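Local coordinates for protein pectate lyase 47 (Bacillus sp. TS-47, PDB 1VBL) that probably cleaves pectate, a pectin-derived polygalacturonate, by calcium-dependent elimination, as a thermostable secreted lyase of polysaccharide lyase family 1, at residues 291-299 with 388-397; 234-243 with 263-273. All blocks are in the same frame, centred on the assembly; numbering follows the deposited sequence.

Overall arrangement
Both contacts sit on neighbouring coils of the parallel beta-helix expected of a family 1 pectate lyase, and they follow one another without nesting or crossing. Contact 2 closes first: 234-243, whose first residues lie beside the calcium-binding aspartates, turns from strand 232-235 into strand 239-251, and one coil later 263-273 lays strand 272-280 parallel beside it. The chain then makes another coil to strand 293-303, which pairs with 272-280. There contact 1 opens, closing 89 residues later, when loop 388-397 before helix 402-409 returns over that strand. The centres are about 14 Å apart, and His295 N lies 2.9 Å from Val272 O, a probable hydrogen bond.

Contact 1 (291-299 with 388-397); sequences FGQVHIYNN and WKPMFYHVIH
Loop 388-397 runs beside segment 291-299 with the His295 and Pro390 CA atoms 6.7 Å apart, too far for strand pairing; away from the calcium site, it packs on a strand of the parallel beta-helix expected of family 1 pectate lyases. Gln293 lies flat on the Trp388 indole: CB stands 3.5 Å from the six-membered ring's centroid, and CG beside the backbone N (chi1 -75°) lets the extended chain carry the amide back toward Trp388 CG and CD2, planes 6° apart. Pro390 CG rests toward the rim of the indole's opposite face, while Pro390 CB sits over the His295 imidazole; Tyr297 CD2 lies over the imidazole's other face, toward the rim. In an offset edge-to-face pair the imidazole meets the Tyr393 face. Ile396 CG1 makes a CH-pi contact over Tyr297, toward the rim near CD1. The Tyr297 hydroxyl accepts from water 3 and donates to water 2, which donates to Phe392 O. Asn298 OD1 takes His397 N on a lone pair at 2.7 Å, and Asn298 ND2 gives to His397 O. His295 NE2 bonds Gln326 and ND1 bonds water 1, so polar partners fix the ring's rotation while carbon packs its faces.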
# COMPACT_ATOMS: atom_id res chain seq x y z
N PHE A 291 -3.18 12.61 -10.28
CA PHE A 291 -4.51 12.86 -10.88
C PHE A 291 -5.75 13.00 -10.03
O PHE A 291 -6.61 13.80 -10.38
CB PHE A 291 -4.81 11.77 -11.90
CG PHE A 291 -3.77 11.64 -12.96
CD1 PHE A 291 -3.68 12.57 -13.99
CD2 PHE A 291 -2.83 10.63 -12.89
CE1 PHE A 291 -2.67 12.49 -14.93
CE2 PHE A 291 -1.82 10.53 -13.81
CZ PHE A 291 -1.74 11.46 -14.84
N GLY A 292 -5.47 12.18 -8.73
CA GLY A 292 -6.62 12.20 -7.86
C GLY A 292 -6.85 13.26 -6.81
O GLY A 292 -5.92 13.88 -6.30
N GLN A 293 -8.13 13.45 -6.52
CA GLN A 293 -8.56 14.36 -5.47
C GLN A 293 -8.45 13.42 -4.28
O GLN A 293 -9.32 12.59 -4.03
CB GLN A 293 -10.00 14.80 -5.71
CG GLN A 293 -10.09 15.83 -6.84
CD GLN A 293 -11.50 16.32 -7.10
OE1 GLN A 293 -11.69 17.34 -7.77
NE2 GLN A 293 -12.50 15.61 -6.59
N VAL A 294 -7.32 13.54 -3.58
CA VAL A 294 -7.03 12.70 -2.44
C VAL A 294 -7.12 13.50 -1.15
O VAL A 294 -6.43 14.51 -0.98
CB VAL A 294 -5.62 12.07 -2.57
CG1 VAL A 294 -5.31 11.23 -1.35
CG2 VAL A 294 -5.55 11.21 -3.84
N HIS A 295 -7.98 13.04 -0.25
CA HIS A 295 -8.20 13.69 1.04
C HIS A 295 -7.35 12.98 2.08
O HIS A 295 -7.53 11.79 2.35
CB HIS A 295 -9.68 13.60 1.42
CG HIS A 295 -10.07 14.51 2.55
ND1 HIS A 295 -11.27 14.38 3.23
CD2 HIS A 295 -9.45 15.59 3.09
CE1 HIS A 295 -11.36 15.34 4.13
NE2 HIS A 295 -10.27 16.08 4.07
N ILE A 296 -6.42 13.73 2.67
CA ILE A 296 -5.51 13.20 3.68
C ILE A 296 -5.73 13.94 4.99
O ILE A 296 -5.36 15.11 5.09
CB ILE A 296 -4.04 13.41 3.23
CG1 ILE A 296 -3.83 12.76 1.86
CG2 ILE A 296 -3.09 12.85 4.27
CD1 ILE A 296 -2.43 12.97 1.30
N TYR A 297 -6.31 13.27 5.98
CA TYR A 297 -6.54 13.96 7.24
C TYR A 297 -6.41 13.10 8.50
O TYR A 297 -6.62 11.89 8.47
CB TYR A 297 -7.91 14.65 7.21
CG TYR A 297 -9.12 13.76 7.39
CD1 TYR A 297 -9.64 13.50 8.66
CD2 TYR A 297 -9.77 13.21 6.28
CE1 TYR A 297 -10.78 12.71 8.83
CE2 TYR A 297 -10.92 12.42 6.44
CZ TYR A 297 -11.41 12.18 7.72
OH TYR A 297 -12.54 11.40 7.88
N ASN A 298 -6.05 13.76 9.60
CA ASN A 298 -5.91 13.09 10.89
C ASN A 298 -4.98 11.88 10.88
O ASN A 298 -5.22 10.91 11.59
CB ASN A 298 -7.29 12.67 11.40
CG ASN A 298 -8.12 13.84 11.90
OD1 ASN A 298 -9.31 13.69 12.15
ND2 ASN A 298 -7.48 14.99 12.07
N ASN A 299 -3.93 11.93 10.07
CA ASN A 299 -2.98 10.83 10.04
C ASN A 299 -1.83 11.19 10.96
O ASN A 299 -1.52 12.37 11.14
CB ASN A 299 -2.47 10.59 8.63
CG ASN A 299 -3.56 10.09 7.70
OD1 ASN A 299 -4.03 8.96 7.82
ND2 ASN A 299 -3.98 10.95 6.78
N TRP A 388 -10.88 22.06 -4.93
CA TRP A 388 -12.03 21.22 -4.65
C TRP A 388 -12.22 21.18 -3.14
O TRP A 388 -11.28 21.47 -2.39
CB TRP A 388 -11.84 19.80 -5.20
CG TRP A 388 -10.75 19.00 -4.53
CD1 TRP A 388 -9.41 19.23 -4.58
CD2 TRP A 388 -10.92 17.83 -3.72
NE1 TRP A 388 -8.73 18.28 -3.87
CE2 TRP A 388 -9.64 17.40 -3.32
CE3 TRP A 388 -12.04 17.09 -3.29
CZ2 TRP A 388 -9.43 16.27 -2.52
CZ3 TRP A 388 -11.84 15.96 -2.49
CH2 TRP A 388 -10.54 15.57 -2.12
N LYS A 389 -13.42 20.84 -2.70
CA LYS A 389 -13.69 20.78 -1.27
C LYS A 389 -14.19 19.39 -0.90
O LYS A 389 -15.25 18.96 -1.37
CB LYS A 389 -14.75 21.83 -0.90
CG LYS A 389 -14.50 23.18 -1.56
CD LYS A 389 -13.98 24.22 -0.59
CE LYS A 389 -15.08 24.74 0.31
NZ LYS A 389 -14.64 25.94 1.07
N PRO A 390 -13.43 18.66 -0.07
CA PRO A 390 -13.82 17.31 0.36
C PRO A 390 -15.16 17.37 1.09
O PRO A 390 -15.35 18.20 1.98
CB PRO A 390 -12.69 16.90 1.30
CG PRO A 390 -11.52 17.68 0.79
CD PRO A 390 -12.12 19.03 0.50
N MET A 391 -16.08 16.49 0.72
CA MET A 391 -17.39 16.47 1.36
C MET A 391 -17.60 15.17 2.12
O MET A 391 -18.41 15.10 3.04
CB MET A 391 -18.48 16.66 0.31
CG MET A 391 -19.45 17.79 0.60
SD MET A 391 -18.64 19.40 0.76
CE MET A 391 -18.55 19.92 -0.95
N PHE A 392 -16.85 14.14 1.74
CA PHE A 392 -17.00 12.83 2.37
C PHE A 392 -16.23 12.58 3.65
O PHE A 392 -15.19 11.92 3.64
CB PHE A 392 -16.69 11.72 1.37
CG PHE A 392 -17.71 11.59 0.27
CD1 PHE A 392 -17.38 11.91 -1.04
CD2 PHE A 392 -19.01 11.19 0.56
CE1 PHE A 392 -18.34 11.83 -2.06
CE2 PHE A 392 -19.97 11.10 -0.44
CZ PHE A 392 -19.64 11.42 -1.75
N TYR A 393 -16.74 13.11 4.75
CA TYR A 393 -16.15 12.88 6.05
C TYR A 393 -17.18 13.21 7.12
O TYR A 393 -18.03 14.09 6.94
CB TYR A 393 -14.87 13.71 6.26
CG TYR A 393 -15.05 15.21 6.29
CD1 TYR A 393 -14.99 15.96 5.11
CD2 TYR A 393 -15.22 15.89 7.50
CE1 TYR A 393 -15.09 17.36 5.14
CE2 TYR A 393 -15.33 17.28 7.54
CZ TYR A 393 -15.26 18.01 6.36
OH TYR A 393 -15.33 19.38 6.39
N HIS A 394 -17.13 12.48 8.22
CA HIS A 394 -18.05 12.70 9.32
C HIS A 394 -17.46 13.69 10.31
O HIS A 394 -18.12 14.64 10.73
CB HIS A 394 -18.35 11.38 10.04
CG HIS A 394 -19.35 10.52 9.32
ND1 HIS A 394 -20.63 10.32 9.79
CD2 HIS A 394 -19.26 9.83 8.17
CE1 HIS A 394 -21.28 9.53 8.96
NE2 HIS A 394 -20.47 9.22 7.96
N VAL A 395 -16.19 13.48 10.66
CA VAL A 395 -15.52 14.35 11.61
C VAL A 395 -14.02 14.46 11.36
O VAL A 395 -13.37 13.48 11.02
CB VAL A 395 -15.67 13.81 13.06
CG1 VAL A 395 -15.04 14.80 14.04
CG2 VAL A 395 -17.12 13.57 13.38
N ILE A 396 -13.49 15.66 11.54
CA ILE A 396 -12.06 15.88 11.42
C ILE A 396 -11.64 16.35 12.80
O ILE A 396 -12.11 17.37 13.29
CB ILE A 396 -11.72 16.97 10.38
CG1 ILE A 396 -12.13 16.50 8.98
CG2 ILE A 396 -10.22 17.25 10.41
CD1 ILE A 396 -11.86 17.50 7.89
N HIS A 397 -10.77 15.58 13.45
CA HIS A 397 -10.32 15.94 14.79
C HIS A 397 -9.24 17.01 14.79
O HIS A 397 -8.51 17.17 13.82
CB HIS A 397 -9.78 14.70 15.50
CG HIS A 397 -10.76 13.57 15.55
ND1 HIS A 397 -11.96 13.65 16.21
CD2 HIS A 397 -10.72 12.33 15.00
CE1 HIS A 397 -12.62 12.52 16.06
NE2 HIS A 397 -11.89 11.70 15.33
O HOH W 1 -12.90 12.41 2.17
O HOH W 2 -13.80 10.23 5.80
O HOH W 3 -14.89 11.06 9.26

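Contact 2 (234-243 with 263-273); sequences IKNSSDFITI and RMADSGHLRVT
The two carboxylate oxygens of Asp239 each accept two sound hydrogen bonds from 263-273. Arg271 approaches side-on, NH2 to OD2 at 2.7 Å and NE to OD1 at 3.1 Å, both on the syn side with the carboxylate and guanidinium planes only 20° apart. OD1 also takes the backbone N-H of Arg271, met nearly along its C-O axis. His269 ND1 reaches OD2 from above the carboxylate plane at 2.9 Å, in line with its own ring plane, and the two flat groups stand 84° apart. The bend at chi3 of Arg271 (-76°) turns the guanidinium back to Asp239, with Phe240 CZ over one face and Gly268 O over the other, both toward the rim; Trp14 adds a cation-pi contact. So many donors would be expected to stabilise the carboxylate as an anion.

Past this corner the two chains run as adjacent parallel strands, as on successive coils of a parallel beta-helix. Ile241 N bonds Arg271 O, Thr273 N bonds Ile241 O, and Ile243 N bonds Thr273 O at 2.7 Å. Inside the coil Ile241 CB packs on Val272 CG1; Ile234 CD1 meets Val272 CG2 tip to tip, 4.0 Å away. Ile257 of strand 253-257 also touches Val272. The contact borders the metal site: the side chain of Lys235, two residues after the calcium ligand Asp233, lies about 5 Å from the bound calcium ion.

At the turn before Asp239, Ser237 OG accepts from Arg263 NH1 at 2.6 Å, near the guanidinium plane, and donates to Ala265 O from well above the carbonyl plane. The extended Arg263 chain lays its guanidinium against Asn236 CA, which covers one face. Asp266 OD1 pairs with that same NH1 in a salt bridge and accepts Ser237 N at 2.7 Å, while OD2 reaches Asn236 N through water 4.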
# COMPACT_ATOMS: atom_id res chain seq x y z
N ILE A 234 -2.59 1.71 -5.33
CA ILE A 234 -3.83 2.00 -6.04
C ILE A 234 -3.49 2.54 -7.42
O ILE A 234 -2.79 3.54 -7.54
CB ILE A 234 -4.64 3.05 -5.25
CG1 ILE A 234 -4.92 2.51 -3.84
CG2 ILE A 234 -5.93 3.40 -5.98
CD1 ILE A 234 -5.51 3.53 -2.89
N LYS A 235 -3.99 1.89 -8.46
CA LYS A 235 -3.68 2.33 -9.81
C LYS A 235 -4.71 1.94 -10.87
O LYS A 235 -5.73 1.32 -10.57
CB LYS A 235 -2.32 1.78 -10.24
CG LYS A 235 -2.28 0.26 -10.33
CD LYS A 235 -0.90 -0.25 -10.75
CE LYS A 235 -0.90 -1.77 -10.90
NZ LYS A 235 0.44 -2.30 -11.29
N ASN A 236 -4.40 2.32 -12.10
CA ASN A 236 -5.23 2.03 -13.26
C ASN A 236 -6.71 2.33 -13.11
O ASN A 236 -7.56 1.43 -13.12
CB ASN A 236 -5.04 0.57 -13.68
CG ASN A 236 -3.62 0.28 -14.12
OD1 ASN A 236 -2.91 1.18 -14.57
ND2 ASN A 236 -3.21 -0.98 -14.02
N SER A 237 -7.01 3.62 -12.97
CA SER A 237 -8.37 4.11 -12.86
C SER A 237 -9.20 3.62 -11.68
O SER A 237 -10.42 3.65 -11.74
CB SER A 237 -9.12 3.82 -14.16
OG SER A 237 -8.39 4.32 -15.27
N SER A 238 -8.55 3.15 -10.62
CA SER A 238 -9.29 2.73 -9.44
C SER A 238 -9.97 4.00 -8.95
O SER A 238 -9.52 5.10 -9.27
CB SER A 238 -8.35 2.17 -8.37
OG SER A 238 -7.80 0.94 -8.80
N ASP A 239 -11.04 3.88 -8.17
CA ASP A 239 -11.74 5.08 -7.75
C ASP A 239 -12.58 4.82 -6.50
O ASP A 239 -12.96 3.68 -6.24
CB ASP A 239 -12.65 5.53 -8.89
CG ASP A 239 -12.81 7.04 -8.99
OD1 ASP A 239 -12.17 7.77 -8.21
OD2 ASP A 239 -13.57 7.49 -9.87
N PHE A 240 -12.87 5.88 -5.75
CA PHE A 240 -13.70 5.78 -4.56
C PHE A 240 -13.17 4.77 -3.55
O PHE A 240 -13.74 3.69 -3.35
CB PHE A 240 -15.13 5.43 -4.98
CG PHE A 240 -15.68 6.37 -6.02
CD1 PHE A 240 -16.21 5.89 -7.21
CD2 PHE A 240 -15.63 7.75 -5.82
CE1 PHE A 240 -16.69 6.76 -8.19
CE2 PHE A 240 -16.10 8.63 -6.80
CZ PHE A 240 -16.63 8.13 -7.98
N ILE A 241 -12.08 5.15 -2.90
CA ILE A 241 -11.41 4.29 -1.93
C ILE A 241 -11.22 5.01 -0.60
O ILE A 241 -10.91 6.20 -0.58
CB ILE A 241 -10.02 3.89 -2.47
CG1 ILE A 241 -10.18 3.22 -3.84
CG2 ILE A 241 -9.31 2.99 -1.47
CD1 ILE A 241 -8.86 2.93 -4.51
N THR A 242 -11.42 4.29 0.50
CA THR A 242 -11.21 4.85 1.82
C THR A 242 -10.22 3.97 2.57
O THR A 242 -10.42 2.76 2.72
CB THR A 242 -12.52 4.96 2.63
OG1 THR A 242 -13.37 5.95 2.05
CG2 THR A 242 -12.23 5.36 4.09
N ILE A 243 -9.13 4.58 3.03
CA ILE A 243 -8.06 3.91 3.76
C ILE A 243 -8.06 4.54 5.15
O ILE A 243 -7.62 5.68 5.32
CB ILE A 243 -6.70 4.15 3.07
CG1 ILE A 243 -6.74 3.57 1.65
CG2 ILE A 243 -5.57 3.53 3.89
CD1 ILE A 243 -5.51 3.88 0.83
N ARG A 263 -0.53 8.07 -18.04
CA ARG A 263 -1.81 7.39 -18.12
C ARG A 263 -2.95 8.38 -17.90
O ARG A 263 -3.48 8.49 -16.79
CB ARG A 263 -1.90 6.25 -17.10
CG ARG A 263 -3.12 5.35 -17.29
CD ARG A 263 -3.08 4.15 -16.36
NE ARG A 263 -4.10 3.15 -16.68
CZ ARG A 263 -5.41 3.34 -16.54
NH1 ARG A 263 -5.87 4.49 -16.07
NH2 ARG A 263 -6.26 2.37 -16.85
N MET A 264 -3.31 9.10 -18.95
CA MET A 264 -4.38 10.08 -18.86
C MET A 264 -5.70 9.42 -18.48
O MET A 264 -6.65 10.10 -18.09
CB MET A 264 -4.54 10.83 -20.18
CG MET A 264 -3.31 11.65 -20.59
SD MET A 264 -2.76 12.79 -19.29
CE MET A 264 -1.10 12.20 -18.99
N ALA A 265 -5.75 8.10 -18.59
CA ALA A 265 -6.96 7.35 -18.25
C ALA A 265 -7.25 7.48 -16.75
O ALA A 265 -8.37 7.21 -16.31
CB ALA A 265 -6.79 5.88 -18.63
N ASP A 266 -6.24 7.88 -15.98
CA ASP A 266 -6.41 8.05 -14.54
C ASP A 266 -7.06 9.38 -14.19
O ASP A 266 -7.59 9.56 -13.10
CB ASP A 266 -5.06 7.94 -13.81
CG ASP A 266 -4.59 6.51 -13.67
OD1 ASP A 266 -5.43 5.59 -13.80
OD2 ASP A 266 -3.38 6.30 -13.42
N SER A 267 -7.00 10.33 -15.13
CA SER A 267 -7.59 11.64 -14.91
C SER A 267 -9.06 11.51 -14.55
O SER A 267 -9.81 10.80 -15.22
CB SER A 267 -7.43 12.51 -16.16
OG SER A 267 -7.89 13.83 -15.91
N GLY A 268 -9.48 12.21 -13.50
CA GLY A 268 -10.87 12.14 -13.08
C GLY A 268 -11.16 10.97 -12.16
O GLY A 268 -12.29 10.77 -11.73
N HIS A 269 -10.13 10.20 -11.84
CA HIS A 269 -10.28 9.05 -10.96
C HIS A 269 -9.30 9.12 -9.80
O HIS A 269 -8.85 10.20 -9.43
CB HIS A 269 -10.06 7.75 -11.74
CG HIS A 269 -11.07 7.53 -12.82
ND1 HIS A 269 -12.40 7.28 -12.56
CD2 HIS A 269 -10.94 7.55 -14.17
CE1 HIS A 269 -13.05 7.16 -13.70
NE2 HIS A 269 -12.19 7.32 -14.69
N LEU A 270 -8.97 7.97 -9.23
CA LEU A 270 -8.04 7.90 -8.11
C LEU A 270 -8.47 8.78 -6.95
O LEU A 270 -7.64 9.39 -6.27
CB LEU A 270 -6.63 8.27 -8.58
CG LEU A 270 -6.06 7.33 -9.65
CD1 LEU A 270 -4.68 7.81 -10.08
CD2 LEU A 270 -5.98 5.91 -9.09
N ARG A 271 -9.78 8.85 -6.72
CA ARG A 271 -10.31 9.63 -5.61
C ARG A 271 -10.22 8.75 -4.37
O ARG A 271 -10.95 7.77 -4.23
CB ARG A 271 -11.75 10.04 -5.92
CG ARG A 271 -11.80 11.19 -6.92
CD ARG A 271 -13.20 11.50 -7.43
NE ARG A 271 -13.66 10.51 -8.41
CZ ARG A 271 -14.66 10.72 -9.26
NH1 ARG A 271 -15.30 11.88 -9.25
NH2 ARG A 271 -15.03 9.77 -10.10
N VAL A 272 -9.29 9.10 -3.49
CA VAL A 272 -9.03 8.32 -2.29
C VAL A 272 -8.99 9.19 -1.04
O VAL A 272 -8.58 10.35 -1.09
CB VAL A 272 -7.65 7.60 -2.40
CG1 VAL A 272 -7.44 6.67 -1.21
CG2 VAL A 272 -7.56 6.83 -3.72
N THR A 273 -9.44 8.62 0.07
CA THR A 273 -9.42 9.30 1.36
C THR A 273 -8.59 8.44 2.29
O THR A 273 -8.81 7.23 2.38
CB THR A 273 -10.82 9.43 1.98
OG1 THR A 273 -11.65 10.25 1.15
CG2 THR A 273 -10.73 10.05 3.37
O HOH W 4 -2.31 4.06 -12.59